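Local coordinates for protein post-proline cleaving enzyme (Rickettsia typhi, PDB 4HVT) that probably acts as a serine-type oligopeptidase that cleaves short peptides after proline, pairing a beta-propeller domain with an alpha/beta-hydrolase domain, at residues F200-H205 and E225-A230; I462-V467 and E547-Q552; Q531-Q536 and I616-L621. One frame throughout, in Å; residues are numbered along the deposited sequence.

Contact 1. Residues F200-H205 and E225-A230. With EDO (1,2-ethanediol), chain B.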
ATOM      1  N   PHE A 200       7.296 -18.496  11.500  1.00  9.36           N
ATOM      2  CA  PHE A 200       7.042 -17.056  11.522  1.00  9.27           C
ATOM      3  C   PHE A 200       8.287 -16.255  11.870  1.00  9.11           C
ATOM      4  O   PHE A 200       9.223 -16.795  12.461  1.00  9.00           O
ATOM      5  CB  PHE A 200       5.839 -16.688  12.397  1.00 10.01           C
ATOM      6  CG  PHE A 200       5.953 -16.926  13.870  1.00 10.63           C
ATOM      7  CD1 PHE A 200       6.218 -18.187  14.435  1.00 11.53           C
ATOM      8  CD2 PHE A 200       5.635 -15.886  14.758  1.00 11.21           C
ATOM      9  CE1 PHE A 200       6.276 -18.387  15.828  1.00 12.41           C
ATOM     10  CE2 PHE A 200       5.605 -16.099  16.134  1.00 11.80           C
ATOM     11  CZ  PHE A 200       5.973 -17.317  16.681  1.00 12.45           C
ATOM     12  N   ASN A 201       8.227 -14.956  11.525  1.00  9.12           N
ATOM     13  CA  ASN A 201       9.284 -13.987  11.790  1.00  9.25           C
ATOM     14  C   ASN A 201       9.032 -13.360  13.163  1.00  9.91           C
ATOM     15  O   ASN A 201       8.577 -12.221  13.278  1.00  9.76           O
ATOM     16  CB  ASN A 201       9.427 -12.981  10.636  1.00  8.76           C
ATOM     17  CG  ASN A 201       8.144 -12.252  10.278  1.00  8.77           C
ATOM     18  OD1 ASN A 201       7.054 -12.836  10.299  1.00  8.59           O
ATOM     19  ND2 ASN A 201       8.283 -10.969   9.969  1.00  8.75           N
ATOM     20  N   LEU A 202       9.350 -14.165  14.189  1.00 10.40           N
ATOM     21  CA  LEU A 202       9.173 -13.917  15.605  1.00 11.09           C
ATOM     22  C   LEU A 202      10.319 -13.104  16.223  1.00 11.35           C
ATOM     23  O   LEU A 202      11.494 -13.463  16.090  1.00 11.19           O
ATOM     24  CB  LEU A 202       9.076 -15.260  16.375  1.00 11.60           C
ATOM     25  CG  LEU A 202       9.120 -15.203  17.898  1.00 12.52           C
ATOM     26  CD1 LEU A 202       7.987 -14.461  18.519  1.00 12.98           C
ATOM     27  CD2 LEU A 202       9.122 -16.616  18.459  1.00 12.91           C
ATOM     28  N   VAL A 203       9.983 -12.061  16.979  1.00 11.78           N
ATOM     29  CA  VAL A 203      10.975 -11.354  17.803  1.00 12.11           C
ATOM     30  C   VAL A 203      10.869 -11.915  19.199  1.00 13.29           C
ATOM     31  O   VAL A 203      10.035 -11.488  20.004  1.00 14.00           O
ATOM     32  CB  VAL A 203      10.738  -9.837  17.796  1.00 12.19           C
ATOM     33  CG1 VAL A 203      11.805  -9.104  18.602  1.00 12.69           C
ATOM     34  CG2 VAL A 203      10.752  -9.326  16.363  1.00 11.78           C
ATOM     35  N   LEU A 204      11.634 -12.969  19.456  1.00 14.19           N
ATOM     36  CA  LEU A 204      11.541 -13.635  20.768  1.00 15.32           C
ATOM     37  C   LEU A 204      12.359 -12.837  21.777  1.00 16.62           C
ATOM     38  O   LEU A 204      11.923 -12.595  22.931  1.00 17.27           O
ATOM     39  CB  LEU A 204      12.039 -15.069  20.674  1.00 15.83           C
ATOM     40  CG  LEU A 204      11.989 -15.907  21.953  1.00 17.00           C
ATOM     41  CD1 LEU A 204      10.599 -15.913  22.535  1.00 17.58           C
ATOM     42  CD2 LEU A 204      12.481 -17.312  21.684  1.00 17.52           C
ATOM     43  N   HIS A 205      13.561 -12.472  21.348  1.00 17.54           N
ATOM     44  CA  HIS A 205      14.497 -11.673  22.141  1.00 18.94           C
ATOM     45  C   HIS A 205      14.558 -10.244  21.555  1.00 19.15           C
ATOM     46  O   HIS A 205      14.522 -10.074  20.368  1.00 17.63           O
ATOM     47  CB  HIS A 205      15.855 -12.350  22.139  1.00 20.32           C
ATOM     48  CG  HIS A 205      15.803 -13.788  22.582  1.00 21.61           C
ATOM     49  ND1 HIS A 205      15.521 -14.147  23.885  1.00 23.85           N
ATOM     50  CD2 HIS A 205      15.946 -14.953  21.898  1.00 22.46           C
ATOM     51  CE1 HIS A 205      15.531 -15.464  23.994  1.00 22.50           C
ATOM     52  NE2 HIS A 205      15.775 -15.976  22.804  1.00 22.98           N
ATOM     53  N   GLU A 225       3.729 -26.697  22.743  1.00 17.97           N
ATOM     54  CA  GLU A 225       5.014 -26.286  23.335  1.00 18.44           C
ATOM     55  C   GLU A 225       5.056 -24.801  23.635  1.00 17.37           C
ATOM     56  O   GLU A 225       4.529 -24.007  22.894  1.00 16.56           O
ATOM     57  CB  GLU A 225       6.162 -26.594  22.402  1.00 19.64           C
ATOM     58  CG  GLU A 225       6.284 -28.080  22.096  1.00 22.12           C
ATOM     59  CD  GLU A 225       7.535 -28.454  21.302  1.00 24.05           C
ATOM     60  OE1 GLU A 225       8.394 -27.562  20.949  1.00 23.45           O
ATOM     61  OE2 GLU A 225       7.605 -29.687  21.021  1.00 29.15           O
ATOM     62  N   SER A 226       5.717 -24.438  24.738  1.00 17.49           N
ATOM     63  CA  SER A 226       5.949 -23.033  25.054  0.50 17.18           C
ATOM     64  C   SER A 226       6.739 -22.377  23.932  1.00 16.14           C
ATOM     65  O   SER A 226       7.556 -23.018  23.283  1.00 15.76           O
ATOM     66  CB  SER A 226       6.741 -22.908  26.368  0.50 17.96           C
ATOM     67  OG  SER A 226       6.923 -21.545  26.698  0.50 18.35           O
ATOM     68  N   ILE A 227       6.550 -21.077  23.735  1.00 15.68           N
ATOM     69  CA  ILE A 227       7.237 -20.331  22.682  1.00 15.60           C
ATOM     70  C   ILE A 227       8.740 -20.273  22.945  1.00 16.12           C
ATOM     71  O   ILE A 227       9.546 -20.170  22.024  1.00 15.93           O
ATOM     72  CB  ILE A 227       6.670 -18.907  22.507  1.00 15.59           C
ATOM     73  CG1 ILE A 227       6.967 -18.370  21.122  1.00 15.00           C
ATOM     74  CG2 ILE A 227       7.343 -17.951  23.494  1.00 15.87           C
ATOM     75  CD1 ILE A 227       6.159 -17.143  20.800  1.00 15.01           C
ATOM     76  N   GLU A 228       9.125 -20.418  24.196  1.00 17.83           N
ATOM     77  CA  GLU A 228      10.526 -20.592  24.563  1.00 19.24           C
ATOM     78  C   GLU A 228      11.185 -21.814  24.023  1.00 19.38           C
ATOM     79  O   GLU A 228      12.436 -21.866  23.994  1.00 20.96           O
ATOM     80  CB  GLU A 228      10.687 -20.606  26.100  1.00 20.69           C
ATOM     81  CG  GLU A 228      10.396 -19.234  26.678  1.00 21.19           C
ATOM     82  CD  GLU A 228       8.922 -18.958  26.984  1.00 22.00           C
ATOM     83  OE1 GLU A 228       8.103 -19.862  26.662  1.00 22.04           O
ATOM     84  OE2 GLU A 228       8.618 -17.903  27.644  1.00 21.31           O
ATOM     85  N   LYS A 229      10.393 -22.790  23.622  1.00 19.66           N
ATOM     86  CA  LYS A 229      10.894 -23.994  23.003  1.00 20.45           C
ATOM     87  C   LYS A 229      10.980 -23.939  21.480  1.00 18.97           C
ATOM     88  O   LYS A 229      11.510 -24.867  20.827  1.00 18.60           O
ATOM     89  CB  LYS A 229      10.056 -25.169  23.480  1.00 22.35           C
ATOM     90  CG  LYS A 229      10.247 -25.441  24.973  1.00 25.25           C
ATOM     91  CD  LYS A 229       9.649 -26.801  25.357  1.00 27.95           C
ATOM     92  CE  LYS A 229      10.065 -27.201  26.753  1.00 30.08           C
ATOM     93  NZ  LYS A 229       9.013 -28.022  27.418  1.00 32.43           N
ATOM     94  N   ALA A 230      10.475 -22.866  20.886  1.00 17.56           N
ATOM     95  CA  ALA A 230      10.476 -22.752  19.433  1.00 17.09           C
ATOM     96  C   ALA A 230      11.888 -22.697  18.923  1.00 16.56           C
ATOM     97  O   ALA A 230      12.756 -22.078  19.541  1.00 16.66           O
ATOM     98  CB  ALA A 230       9.681 -21.536  18.980  1.00 15.84           C
TER
HETATM   99  C1  EDO B 801       0.117 -23.539  20.550  1.00 14.27           C
HETATM  100  O1  EDO B 801      -0.339 -24.802  21.082  1.00 14.88           O
HETATM  101  C2  EDO B 801       1.645 -23.506  20.640  1.00 13.93           C
HETATM  102  O2  EDO B 801       1.959 -23.439  22.039  1.00 14.84           O
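I227 lays its aliphatic side chain against L202, with L204 and the ring of F200 packed on two adjoining sides. The contact belongs to one blade of the N-terminal beta-propeller, a four-stranded antiparallel sheet. F200-H205 leaves strand 197-200, and E225-A230 joins strand 217-222 to strand 231-235. The side-chain contacts between the two loops are apolar.

L202 and I227 meet tip to tip. CD1 of I227 is 3.8 Å from CD2 of L202, and CD1 of L202 is close as well, so the ethyl end of the isoleucine is held against the fork of the leucine. I227 gets there with CG1 anti to the backbone N (chi1 -157°) and an extended chain beyond it. The other branch, CG2, takes the second leucine: it lies 4.0 Å from CD1 of L204, and these two side chains run antiparallel, side by side. F200 lies roughly perpendicular to I227. Its ring is met at the edge, near the ring plane, by the same CD1. A face of that ring is taken by CB of L202, 3.5 Å above the plane and toward the rim. F158 packs edge-to-face with F200, and Y219 and W221 of strand 217-222 add to the apolar cluster.

I227 opens a short 3-10 turn, I227-K229, tied by K229 N to S226 O at 2.9 Å and by A230 N to I227 O. Beside the loop a 1,2-ethanediol, probably from the crystallisation liquor, donates from O2 to the carbonyl O of E225 at 2.8 Å.

Contact 2. Residues I462-V467 and E547-Q552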
ATOM      1  N   ILE A 462       4.856  12.680 -19.496  1.00 17.57           N
ATOM      2  CA  ILE A 462       4.424  12.256 -18.190  1.00 16.38           C
ATOM      3  C   ILE A 462       2.914  12.162 -18.254  1.00 15.94           C
ATOM      4  O   ILE A 462       2.252  13.158 -18.478  1.00 16.70           O
ATOM      5  CB  ILE A 462       4.805  13.329 -17.104  1.00 15.89           C
ATOM      6  CG1 ILE A 462       6.308  13.670 -17.168  1.00 16.24           C
ATOM      7  CG2 ILE A 462       4.405  12.885 -15.706  1.00 15.10           C
ATOM      8  CD1 ILE A 462       7.281  12.514 -17.087  1.00 15.99           C
ATOM      9  N   PRO A 463       2.369  10.966 -18.031  1.00 15.35           N
ATOM     10  CA  PRO A 463       0.926  10.827 -18.030  1.00 15.13           C
ATOM     11  C   PRO A 463       0.307  11.528 -16.847  1.00 14.94           C
ATOM     12  O   PRO A 463       0.895  11.589 -15.760  1.00 14.15           O
ATOM     13  CB  PRO A 463       0.694   9.327 -17.841  1.00 14.90           C
ATOM     14  CG  PRO A 463       1.976   8.673 -18.156  1.00 14.73           C
ATOM     15  CD  PRO A 463       3.045   9.685 -17.801  1.00 15.02           C
ATOM     16  N   TYR A 464      -0.894  12.030 -17.052  1.00 15.11           N
ATOM     17  CA  TYR A 464      -1.735  12.400 -15.957  1.00 15.28           C
ATOM     18  C   TYR A 464      -3.217  12.206 -16.310  1.00 15.41           C
ATOM     19  O   TYR A 464      -3.603  12.217 -17.484  1.00 16.29           O
ATOM     20  CB  TYR A 464      -1.478  13.833 -15.465  1.00 15.78           C
ATOM     21  CG  TYR A 464      -1.790  14.988 -16.395  1.00 16.84           C
ATOM     22  CD1 TYR A 464      -0.849  15.434 -17.341  1.00 17.84           C
ATOM     23  CD2 TYR A 464      -2.966  15.674 -16.289  1.00 17.48           C
ATOM     24  CE1 TYR A 464      -1.087  16.537 -18.170  1.00 18.84           C
ATOM     25  CE2 TYR A 464      -3.209  16.772 -17.099  1.00 18.65           C
ATOM     26  CZ  TYR A 464      -2.269  17.218 -18.029  1.00 18.89           C
ATOM     27  OH  TYR A 464      -2.623  18.311 -18.848  1.00 21.14           O
ATOM     28  N   PHE A 465      -3.996  11.997 -15.264  1.00 15.36           N
ATOM     29  CA  PHE A 465      -5.429  11.773 -15.298  1.00 15.49           C
ATOM     30  C   PHE A 465      -6.180  12.965 -14.722  1.00 16.00           C
ATOM     31  O   PHE A 465      -5.929  13.418 -13.575  1.00 15.91           O
ATOM     32  CB  PHE A 465      -5.778  10.480 -14.605  1.00 15.05           C
ATOM     33  CG  PHE A 465      -5.255   9.292 -15.332  1.00 15.37           C
ATOM     34  CD1 PHE A 465      -5.994   8.682 -16.323  1.00 15.70           C
ATOM     35  CD2 PHE A 465      -3.988   8.818 -15.068  1.00 14.99           C
ATOM     36  CE1 PHE A 465      -5.482   7.580 -17.031  1.00 15.42           C
ATOM     37  CE2 PHE A 465      -3.447   7.781 -15.765  1.00 15.33           C
ATOM     38  CZ  PHE A 465      -4.207   7.097 -16.729  1.00 15.33           C
ATOM     39  N   LEU A 466      -7.074  13.497 -15.547  1.00 16.31           N
ATOM     40  CA  LEU A 466      -7.804  14.682 -15.230  1.00 16.54           C
ATOM     41  C   LEU A 466      -9.303  14.319 -15.143  1.00 16.64           C
ATOM     42  O   LEU A 466      -9.847  13.731 -16.094  1.00 16.37           O
ATOM     43  CB  LEU A 466      -7.594  15.674 -16.361  1.00 17.40           C
ATOM     44  CG  LEU A 466      -8.446  16.923 -16.328  1.00 17.94           C
ATOM     45  CD1 LEU A 466      -8.176  17.850 -15.147  1.00 18.21           C
ATOM     46  CD2 LEU A 466      -8.256  17.684 -17.649  1.00 18.38           C
ATOM     47  N   VAL A 467      -9.957  14.641 -14.021  1.00 16.58           N
ATOM     48  CA  VAL A 467     -11.387  14.366 -13.814  1.00 17.00           C
ATOM     49  C   VAL A 467     -12.081  15.675 -13.411  1.00 17.82           C
ATOM     50  O   VAL A 467     -11.605  16.413 -12.527  1.00 17.88           O
ATOM     51  CB  VAL A 467     -11.628  13.333 -12.700  1.00 16.57           C
ATOM     52  CG1 VAL A 467     -13.119  13.170 -12.373  1.00 17.35           C
ATOM     53  CG2 VAL A 467     -11.073  12.000 -13.137  1.00 16.20           C
ATOM     54  N   GLU A 547       2.311  23.068 -14.162  1.00 20.12           N
ATOM     55  CA  GLU A 547       2.388  24.186 -15.117  1.00 22.03           C
ATOM     56  C   GLU A 547       1.456  23.992 -16.271  1.00 22.46           C
ATOM     57  O   GLU A 547       0.892  24.984 -16.786  1.00 22.92           O
ATOM     58  CB  GLU A 547       3.815  24.314 -15.647  1.00 23.51           C
ATOM     59  CG  GLU A 547       4.753  24.843 -14.586  1.00 24.77           C
ATOM     60  CD  GLU A 547       6.192  24.889 -15.016  1.00 27.40           C
ATOM     61  OE1 GLU A 547       6.658  23.990 -15.747  1.00 29.51           O
ATOM     62  OE2 GLU A 547       6.888  25.818 -14.547  1.00 31.21           O
ATOM     63  N   GLU A 548       1.280  22.748 -16.692  1.00 22.59           N
ATOM     64  CA  GLU A 548       0.401  22.468 -17.793  1.00 23.50           C
ATOM     65  C   GLU A 548      -1.059  22.712 -17.402  1.00 22.13           C
ATOM     66  O   GLU A 548      -1.847  23.199 -18.225  1.00 21.84           O
ATOM     67  CB  GLU A 548       0.643  21.060 -18.345  1.00 25.53           C
ATOM     68  CG  GLU A 548      -0.197  20.722 -19.546  1.00 28.75           C
ATOM     69  CD  GLU A 548       0.269  21.405 -20.823  1.00 33.34           C
ATOM     70  OE1 GLU A 548       1.111  22.359 -20.801  1.00 39.99           O
ATOM     71  OE2 GLU A 548      -0.214  20.993 -21.882  1.00 37.08           O
ATOM     72  N   LEU A 549      -1.425  22.397 -16.160  1.00 20.28           N
ATOM     73  CA  LEU A 549      -2.794  22.674 -15.693  1.00 20.01           C
ATOM     74  C   LEU A 549      -3.113  24.175 -15.717  1.00 20.88           C
ATOM     75  O   LEU A 549      -4.241  24.609 -16.023  1.00 20.44           O
ATOM     76  CB  LEU A 549      -2.973  22.147 -14.258  1.00 19.61           C
ATOM     77  CG  LEU A 549      -2.847  20.639 -14.061  1.00 18.66           C
ATOM     78  CD1 LEU A 549      -2.864  20.350 -12.585  1.00 18.23           C
ATOM     79  CD2 LEU A 549      -4.002  19.939 -14.770  1.00 18.55           C
ATOM     80  N   ILE A 550      -2.098  24.939 -15.372  1.00 21.19           N
ATOM     81  CA  ILE A 550      -2.213  26.393 -15.365  1.00 22.63           C
ATOM     82  C   ILE A 550      -2.228  26.895 -16.806  1.00 23.78           C
ATOM     83  O   ILE A 550      -3.006  27.786 -17.127  1.00 24.97           O
ATOM     84  CB  ILE A 550      -1.071  26.999 -14.505  1.00 22.80           C
ATOM     85  CG1 ILE A 550      -1.345  26.676 -13.029  1.00 22.32           C
ATOM     86  CG2 ILE A 550      -0.944  28.508 -14.726  1.00 24.06           C
ATOM     87  CD1 ILE A 550      -0.146  26.787 -12.099  1.00 22.55           C
ATOM     88  N   LYS A 551      -1.364  26.380 -17.677  1.00 24.73           N
ATOM     89  CA  LYS A 551      -1.292  26.899 -19.078  1.00 26.69           C
ATOM     90  C   LYS A 551      -2.626  26.685 -19.809  1.00 26.72           C
ATOM     91  O   LYS A 551      -3.090  27.538 -20.579  1.00 27.13           O
ATOM     92  CB  LYS A 551      -0.140  26.196 -19.826  1.00 28.16           C
ATOM     93  CG  LYS A 551       0.221  26.724 -21.216  1.00 30.45           C
ATOM     94  CD  LYS A 551       1.650  26.279 -21.593  1.00 32.39           C
ATOM     95  CE  LYS A 551       2.080  26.756 -22.993  1.00 33.63           C
ATOM     96  NZ  LYS A 551       2.087  28.219 -23.119  1.00 34.99           N
ATOM     97  N   GLN A 552      -3.241  25.543 -19.546  1.00 25.92           N
ATOM     98  CA  GLN A 552      -4.510  25.217 -20.165  1.00 26.95           C
ATOM     99  C   GLN A 552      -5.719  25.829 -19.508  1.00 26.88           C
ATOM    100  O   GLN A 552      -6.818  25.473 -19.887  1.00 26.35           O
ATOM    101  CB  GLN A 552      -4.711  23.739 -20.159  1.00 28.05           C
ATOM    102  CG  GLN A 552      -3.658  23.111 -20.993  1.00 29.77           C
ATOM    103  CD  GLN A 552      -4.045  21.740 -21.362  1.00 32.25           C
ATOM    104  OE1 GLN A 552      -4.593  20.999 -20.549  1.00 33.18           O
ATOM    105  NE2 GLN A 552      -3.764  21.372 -22.601  1.00 36.63           N
TER
HETATM  106  O   HOH W   1      -1.294  18.418 -21.203  1.00 38.59           O
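In the alpha/beta-hydrolase domain, strand 461-469 of the mixed central sheet faces the C-terminal end of helix 536-551, and Y464 spans the gap. Its side chain points to the helix and meets three residues there. L549 lies alongside it, pointing the other way, and CD2 of L549 lies 4.0 Å from ring atom CE2. E548 runs nearly square to the tyrosine. Its CG is 3.5 Å from Y464 OH, and the carboxylate plane is turned 82° from the ring. The bend of the E548 chain at chi2 (75°) brings OE2 to a water that Y464 OH also holds.

This water links the two polar ends. Y464 OH donates to it at 2.7 Å, and the water donates to E548 OE2 at 2.9 Å. The phenol is thus tied to the helix indirectly. Q552, the first residue past the helix, brings OE1 within 3.7 Å of Y464 OH, near but not bonded.

V512 of the neighbouring strand 510-514 touches both Y464 and L549 and continues the apolar layer. V545, one turn back on the helix, also packs on Y464. The arrangement is the helix-on-sheet packing of the alpha/beta-hydrolase fold.

Contact 3. Residues Q531-Q536 and I616-L621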
ATOM      1  N   GLN A 531      15.414   7.688  -9.092  1.00 12.93           N
ATOM      2  CA  GLN A 531      15.891   7.016  -7.893  1.00 13.03           C
ATOM      3  C   GLN A 531      17.164   7.664  -7.325  1.00 13.66           C
ATOM      4  O   GLN A 531      18.017   8.164  -8.050  1.00 14.12           O
ATOM      5  CB  GLN A 531      16.120   5.542  -8.195  1.00 12.90           C
ATOM      6  CG  GLN A 531      16.367   4.691  -6.986  1.00 12.90           C
ATOM      7  CD  GLN A 531      16.587   3.229  -7.355  1.00 13.20           C
ATOM      8  OE1 GLN A 531      16.460   2.829  -8.525  1.00 13.34           O
ATOM      9  NE2 GLN A 531      17.012   2.425  -6.364  1.00 13.42           N
ATOM     10  N   GLY A 532      17.301   7.646  -6.004  1.00 13.88           N
ATOM     11  CA  GLY A 532      18.524   8.115  -5.390  1.00 14.16           C
ATOM     12  C   GLY A 532      18.780   9.601  -5.646  1.00 15.03           C
ATOM     13  O   GLY A 532      17.888  10.426  -5.475  1.00 15.45           O
ATOM     14  N   ILE A 533      19.946   9.900  -6.150  1.00 15.46           N
ATOM     15  CA  ILE A 533      20.359  11.284  -6.408  1.00 16.27           C
ATOM     16  C   ILE A 533      19.652  11.854  -7.647  1.00 16.16           C
ATOM     17  O   ILE A 533      19.859  12.997  -7.962  1.00 16.23           O
ATOM     18  CB  ILE A 533      21.890  11.442  -6.589  1.00 17.27           C
ATOM     19  CG1 ILE A 533      22.479  10.622  -7.740  1.00 17.94           C
ATOM     20  CG2 ILE A 533      22.648  11.067  -5.324  1.00 17.44           C
ATOM     21  CD1 ILE A 533      23.976  10.883  -7.997  1.00 19.42           C
ATOM     22  N   LYS A 534      18.881  11.021  -8.365  1.00 15.65           N
ATOM     23  CA  LYS A 534      18.083  11.511  -9.494  1.00 16.24           C
ATOM     24  C   LYS A 534      16.687  11.924  -9.057  1.00 15.30           C
ATOM     25  O   LYS A 534      15.824  12.189  -9.895  1.00 14.72           O
ATOM     26  CB  LYS A 534      17.977  10.445 -10.570  1.00 17.06           C
ATOM     27  CG  LYS A 534      19.270  10.090 -11.241  1.00 19.33           C
ATOM     28  CD  LYS A 534      19.107   8.917 -12.188  1.00 20.97           C
ATOM     29  CE  LYS A 534      20.432   8.588 -12.823  1.00 24.85           C
ATOM     30  NZ  LYS A 534      20.159   7.796 -14.051  1.00 29.28           N
ATOM     31  N   ARG A 535      16.469  12.051  -7.758  1.00 14.50           N
ATOM     32  CA  ARG A 535      15.100  12.349  -7.291  1.00 13.73           C
ATOM     33  C   ARG A 535      14.503  13.625  -7.888  1.00 14.06           C
ATOM     34  O   ARG A 535      13.270  13.719  -8.077  1.00 13.69           O
ATOM     35  CB  ARG A 535      14.997  12.436  -5.756  1.00 13.63           C
ATOM     36  CG  ARG A 535      14.268  11.257  -5.098  1.00 12.77           C
ATOM     37  CD  ARG A 535      12.806  11.201  -5.517  1.00 12.47           C
ATOM     38  NE  ARG A 535      12.004  10.297  -4.674  1.00 11.75           N
ATOM     39  CZ  ARG A 535      11.986   8.969  -4.803  1.00 11.22           C
ATOM     40  NH1 ARG A 535      12.697   8.369  -5.731  1.00 11.19           N
ATOM     41  NH2 ARG A 535      11.260   8.264  -3.956  1.00 10.88           N
ATOM     42  N   GLN A 536      15.353  14.617  -8.144  1.00 14.37           N
ATOM     43  CA  GLN A 536      14.834  15.845  -8.755  1.00 15.02           C
ATOM     44  C   GLN A 536      14.042  15.641 -10.041  1.00 15.35           C
ATOM     45  O   GLN A 536      13.173  16.479 -10.375  1.00 16.24           O
ATOM     46  CB  GLN A 536      15.988  16.836  -8.965  1.00 15.52           C
ATOM     47  CG  GLN A 536      15.531  18.185  -9.442  1.00 15.98           C
ATOM     48  CD  GLN A 536      14.752  18.956  -8.365  1.00 16.00           C
ATOM     49  OE1 GLN A 536      15.108  18.967  -7.209  1.00 16.00           O
ATOM     50  NE2 GLN A 536      13.661  19.598  -8.763  1.00 16.34           N
ATOM     51  N   ILE A 616      27.194   9.647   2.876  1.00 14.83           N
ATOM     52  CA  ILE A 616      28.127   9.625   1.747  1.00 14.89           C
ATOM     53  C   ILE A 616      28.118  11.066   1.174  1.00 14.92           C
ATOM     54  O   ILE A 616      27.081  11.553   0.765  1.00 14.32           O
ATOM     55  CB  ILE A 616      27.783   8.603   0.620  1.00 14.76           C
ATOM     56  CG1 ILE A 616      27.921   7.187   1.186  1.00 14.61           C
ATOM     57  CG2 ILE A 616      28.846   8.785  -0.490  1.00 15.47           C
ATOM     58  CD1 ILE A 616      27.425   6.070   0.285  1.00 14.18           C
ATOM     59  N   PRO A 617      29.266  11.753   1.194  1.00 15.24           N
ATOM     60  CA  PRO A 617      29.300  13.161   0.779  1.00 15.80           C
ATOM     61  C   PRO A 617      28.537  13.468  -0.519  1.00 15.84           C
ATOM     62  O   PRO A 617      27.781  14.446  -0.578  1.00 15.77           O
ATOM     63  CB  PRO A 617      30.786  13.449   0.628  1.00 16.54           C
ATOM     64  CG  PRO A 617      31.466  12.546   1.550  1.00 16.33           C
ATOM     65  CD  PRO A 617      30.594  11.301   1.652  1.00 15.51           C
ATOM     66  N   ASN A 618      28.760  12.667  -1.549  1.00 15.96           N
ATOM     67  CA  ASN A 618      28.121  12.993  -2.837  1.00 16.40           C
ATOM     68  C   ASN A 618      26.631  12.860  -2.768  1.00 15.81           C
ATOM     69  O   ASN A 618      25.941  13.702  -3.337  1.00 15.85           O
ATOM     70  CB  ASN A 618      28.682  12.172  -3.983  1.00 16.96           C
ATOM     71  CG  ASN A 618      28.334  12.768  -5.331  1.00 17.55           C
ATOM     72  OD1 ASN A 618      28.910  13.791  -5.725  1.00 19.02           O
ATOM     73  ND2 ASN A 618      27.434  12.099  -6.061  1.00 17.27           N
ATOM     74  N   ASP A 619      26.103  11.868  -2.067  1.00 15.37           N
ATOM     75  CA  ASP A 619      24.668  11.691  -1.936  1.00 14.92           C
ATOM     76  C   ASP A 619      24.110  12.858  -1.137  1.00 14.81           C
ATOM     77  O   ASP A 619      23.067  13.426  -1.483  1.00 14.25           O
ATOM     78  CB  ASP A 619      24.290  10.396  -1.184  1.00 14.97           C
ATOM     79  CG  ASP A 619      24.538   9.108  -1.989  1.00 15.71           C
ATOM     80  OD1 ASP A 619      24.986   9.184  -3.164  1.00 18.02           O
ATOM     81  OD2 ASP A 619      24.304   7.979  -1.449  1.00 14.84           O
ATOM     82  N   LEU A 620      24.803  13.216  -0.050  1.00 14.86           N
ATOM     83  CA  LEU A 620      24.340  14.318   0.782  1.00 15.27           C
ATOM     84  C   LEU A 620      24.267  15.643  -0.002  1.00 16.29           C
ATOM     85  O   LEU A 620      23.390  16.433   0.244  1.00 15.76           O
ATOM     86  CB  LEU A 620      25.247  14.473   1.994  1.00 15.45           C
ATOM     87  CG  LEU A 620      24.948  15.593   2.963  1.00 15.58           C
ATOM     88  CD1 LEU A 620      23.627  15.404   3.661  1.00 15.12           C
ATOM     89  CD2 LEU A 620      26.094  15.749   3.974  1.00 16.07           C
ATOM     90  N   LEU A 621      25.251  15.896  -0.880  1.00 17.23           N
ATOM     91  CA  LEU A 621      25.242  17.098  -1.666  1.00 18.78           C
ATOM     92  C   LEU A 621      24.000  17.219  -2.524  1.00 18.37           C
ATOM     93  O   LEU A 621      23.423  18.312  -2.615  1.00 18.41           O
ATOM     94  CB  LEU A 621      26.499  17.199  -2.553  1.00 20.17           C
ATOM     95  CG  LEU A 621      27.758  17.645  -1.895  1.00 21.71           C
ATOM     96  CD1 LEU A 621      28.938  17.465  -2.837  1.00 22.77           C
ATOM     97  CD2 LEU A 621      27.644  19.106  -1.466  1.00 21.96           C
TER
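I533 is set crosswise to both N618 and D619, close to 90° in each case, and its two branches divide the work. The methyl CG2 goes to D619, 3.7 Å from OD1 and 4.0 Å from CA. The longer branch goes to N618, where CD1 stands 4.1 Å from ND2. The isoleucine thus lies across the first turn of helix 617-626 and touches the amide end of N618 and the carboxylate and CA of D619. The contacts are van der Waals only, mostly methyl groups against polar atoms, with a small buried area at the surface of the alpha/beta-hydrolase domain.

The torsions explain the split. CB of I533 points to the helix, and a chi1 of 59°, with CG1 between the backbone N and the carbonyl carbon, spreads the two branches over N618 and D619. N618 carries its CG anti to the backbone N (chi1 -163°), which takes the amide toward I533, and chi2 (74°) turns ND2 to it.

The carboxylate has its polar partner outside the pair: D619 OD2 accepts from the backbone N of D613, so the methyl group lies against an acid that is already anchored. Backbones come closest at I533 and D619, whose CA atoms are 6.2 Å apart. I533 sits in a tight turn closed by K534 N to Q531 O at 3.0 Å and R535 N to G532 O. I616, at the N-cap position, accepts through its O from L620 N.

H622, one turn further along helix 617-626, also touches I533. R535 makes a salt bridge to E610 of helix 608-611, and G532 is backbone hydrogen-bonded to the same residue. The loop between helices 524-528 and 536-551 thus packs against both helix 608-611 and helix 617-626.

In the fold
Contact 1 comes first along the chain and lies in the propeller, within one blade. Contacts 2 and 3 follow in the hydrolase part, and their segments alternate. Helix 536-551 connects them: the loop of contact 3 leads into its start, and contact 2 uses its end. Their centres are 28 Å apart, with nearest atoms about 10 Å apart. Contact 1 is 53 Å from contact 2 and 41 Å from contact 3, centre to centre. Contact 2 packs that helix on the mixed sheet, whereas contact 3 joins surface elements. The three thus sample both domains of the prolyl oligopeptidase architecture, a propeller set against an alpha/beta-hydrolase domain.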